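Local atomic coordinates of extracellular solute-binding protein, family 3 (Methylophaga aminisulfidivorans MP, PDB entry 5SV6), a protein that is of unknown function but has a periplasmic solute-binding protein architecture and is probably associated with the methanol dehydrogenase system. Residues A[56-61]-A[213-218]. Residues are numbered along the deposited sequence; the frame is centred on the assembly and turned at random.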
loop_
_atom_site.group_PDB
_atom_site.type_symbol
_atom_site.label_atom_id
_atom_site.label_comp_id
_atom_site.label_asym_id
_atom_site.label_seq_id
_atom_site.Cartn_x
_atom_site.Cartn_y
_atom_site.Cartn_z
HETATM N N MSE A 56 6.739 7.768 -1.673
HETATM C CA MSE A 56 7.383 6.932 -0.679
HETATM C C MSE A 56 6.291 6.304 0.181
HETATM O O MSE A 56 5.221 6.898 0.356
HETATM C CB MSE A 56 8.361 7.767 0.162
HETATM C CG MSE A 56 9.569 8.232 -0.621
HETATM SE SE MSE A 56 10.587 6.723 -1.329
HETATM C CE MSE A 56 11.709 6.294 0.213
ATOM N N PRO A 57 6.544 5.101 0.718
ATOM C CA PRO A 57 7.832 4.392 0.638
ATOM C C PRO A 57 7.970 3.511 -0.610
ATOM O O PRO A 57 8.984 2.835 -0.752
ATOM C CB PRO A 57 7.826 3.533 1.907
ATOM C CG PRO A 57 6.358 3.179 2.088
ATOM C CD PRO A 57 5.568 4.381 1.562
ATOM N N TYR A 58 6.975 3.531 -1.494
ATOM C CA TYR A 58 7.020 2.717 -2.702
ATOM C C TYR A 58 8.115 3.138 -3.667
ATOM O O TYR A 58 8.867 2.296 -4.161
ATOM C CB TYR A 58 5.686 2.768 -3.464
ATOM C CG TYR A 58 4.454 2.328 -2.697
ATOM C CD1 TYR A 58 3.628 3.259 -2.083
ATOM C CD2 TYR A 58 4.089 0.996 -2.633
ATOM C CE1 TYR A 58 2.486 2.873 -1.415
ATOM C CE2 TYR A 58 2.947 0.597 -1.955
ATOM C CZ TYR A 58 2.157 1.539 -1.347
ATOM O OH TYR A 58 1.016 1.139 -0.685
ATOM N N SER A 59 8.189 4.439 -3.952
ATOM C CA SER A 59 8.935 4.919 -5.105
ATOM C C SER A 59 9.211 6.414 -5.017
ATOM O O SER A 59 8.373 7.168 -4.545
ATOM C CB SER A 59 8.127 4.650 -6.389
ATOM O OG SER A 59 8.771 5.190 -7.538
ATOM N N ASN A 60 10.388 6.835 -5.472
ATOM C CA ASN A 60 10.602 8.244 -5.821
ATOM C C ASN A 60 11.636 8.386 -6.947
ATOM O O ASN A 60 12.310 7.418 -7.295
ATOM C CB ASN A 60 10.922 9.126 -4.585
ATOM C CG ASN A 60 12.332 8.897 -4.006
ATOM O OD1 ASN A 60 13.185 8.256 -4.613
ATOM N ND2 ASN A 60 12.564 9.437 -2.805
ATOM N N LYS A 61 11.776 9.588 -7.498
ATOM C CA LYS A 61 12.685 9.787 -8.622
ATOM C C LYS A 61 14.131 9.443 -8.250
ATOM O O LYS A 61 14.937 9.108 -9.121
ATOM C CB LYS A 61 12.577 11.208 -9.192
ATOM C CG LYS A 61 13.258 11.369 -10.558
ATOM C CD LYS A 61 12.780 12.610 -11.284
ATOM C CE LYS A 61 13.439 12.741 -12.651
ATOM N NZ LYS A 61 12.756 13.769 -13.482
ATOM N N HIS A 213 -5.282 2.789 10.812
ATOM C CA HIS A 213 -5.498 1.516 10.140
ATOM C C HIS A 213 -5.055 1.757 8.712
ATOM O O HIS A 213 -5.705 2.499 7.970
ATOM C CB HIS A 213 -6.964 1.084 10.227
ATOM C CG HIS A 213 -7.217 -0.303 9.726
ATOM N ND1 HIS A 213 -7.787 -0.559 8.499
ATOM C CD2 HIS A 213 -6.983 -1.511 10.291
ATOM C CE1 HIS A 213 -7.905 -1.865 8.332
ATOM N NE2 HIS A 213 -7.415 -2.467 9.402
ATOM N N ILE A 214 -3.921 1.158 8.355
ATOM C CA ILE A 214 -3.163 1.536 7.161
ATOM C C ILE A 214 -2.683 0.278 6.467
ATOM O O ILE A 214 -2.344 -0.698 7.130
ATOM C CB ILE A 214 -1.875 2.341 7.544
ATOM C CG1 ILE A 214 -2.205 3.516 8.453
ATOM C CG2 ILE A 214 -1.123 2.841 6.306
ATOM C CD1 ILE A 214 -3.188 4.464 7.813
ATOM N N TRP A 215 -2.640 0.307 5.137
ATOM C CA TRP A 215 -2.024 -0.762 4.354
ATOM C C TRP A 215 -0.574 -0.926 4.822
ATOM O O TRP A 215 0.218 0.006 4.741
ATOM C CB TRP A 215 -2.089 -0.406 2.856
ATOM C CG TRP A 215 -1.387 -1.334 1.904
ATOM C CD1 TRP A 215 -0.372 -1.008 1.043
ATOM C CD2 TRP A 215 -1.677 -2.719 1.671
ATOM N NE1 TRP A 215 -0.014 -2.103 0.295
ATOM C CE2 TRP A 215 -0.789 -3.169 0.669
ATOM C CE3 TRP A 215 -2.592 -3.623 2.215
ATOM C CZ2 TRP A 215 -0.783 -4.487 0.213
ATOM C CZ3 TRP A 215 -2.591 -4.928 1.754
ATOM C CH2 TRP A 215 -1.693 -5.349 0.762
ATOM N N ALA A 216 -0.236 -2.108 5.325
ATOM C CA ALA A 216 1.040 -2.286 6.026
ATOM C C ALA A 216 2.307 -1.935 5.221
ATOM O O ALA A 216 3.214 -1.311 5.760
ATOM C CB ALA A 216 1.140 -3.680 6.666
ATOM N N PRO A 217 2.374 -2.317 3.934
ATOM C CA PRO A 217 3.573 -1.910 3.185
ATOM C C PRO A 217 3.814 -0.389 3.140
ATOM O O PRO A 217 4.972 0.035 3.055
ATOM C CB PRO A 217 3.306 -2.473 1.782
ATOM C CG PRO A 217 2.498 -3.703 2.051
ATOM C CD PRO A 217 1.571 -3.302 3.182
ATOM N N GLU A 218 2.747 0.401 3.209
ATOM C CA GLU A 218 2.837 1.869 3.225
ATOM C C GLU A 218 3.370 2.407 4.543
ATOM O O GLU A 218 3.962 3.483 4.587
ATOM C CB GLU A 218 1.448 2.476 3.046
ATOM C CG GLU A 218 1.189 3.037 1.709
ATOM C CD GLU A 218 -0.287 3.208 1.442
ATOM O OE1 GLU A 218 -1.041 3.573 2.382
ATOM O OE2 GLU A 218 -0.688 2.953 0.291
#
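The phenol of Tyr58 meets its two partners at the hydroxyl end: Glu218 OE2 lies at the ring's edge and in its plane, while the indole of Trp215 also presents an edge, Trp215 CD1 being 3.1 Å from Tyr58 OH. On one face of that indole sits Pro217 CD, 3.4 Å above the plane and offset toward the rim. The contact belongs to the periplasmic binding protein fold. It joins the loop that links the two antiparallel strands 54-55 and 59-60, where Tyr58 and Ser59 form a classic beta bulge opposite Glu55, to the turn from strand 211-215 into helix 216-224.

Tyrosine suits its place because a long, rigid ring carries a polar group across to the other segment. Tyr58 OH donates to Glu218 OE2 at 2.7 Å, reaching the carboxylate on the anti side and 28° out of its plane; ring and carboxylate planes stand 77° apart. Glu218 contributes both a carboxylate oxygen and its CG, which packs obliquely against the phenol, with Glu218 CG 3.4 Å from Tyr58 CE1. Were alanine to stand in for Tyr58, Glu218 OE2 would probably lose this donor and a gap would be likely to open at the indole edge.

In Trp215, CG anti to the backbone N (chi1 174°) turns the indole so that its CD1 edge comes up to Tyr58 OH; the same indole also meets the ring of Tyr128. Glu218 N bonds to Trp215 O, a turn at the junction of 211-215 and 216-224. Pro217 is well suited to this turn, since a proline near a helix N-terminus generally forfeits no main-chain hydrogen bond.

Pro57, which follows a cis peptide bond, offers a compact apolar ring to the helix backbone and also touches Arg221 and Tyr222. Pro57 CG is 3.5 Å from Glu218 O and 3.6 Å from Pro217 O.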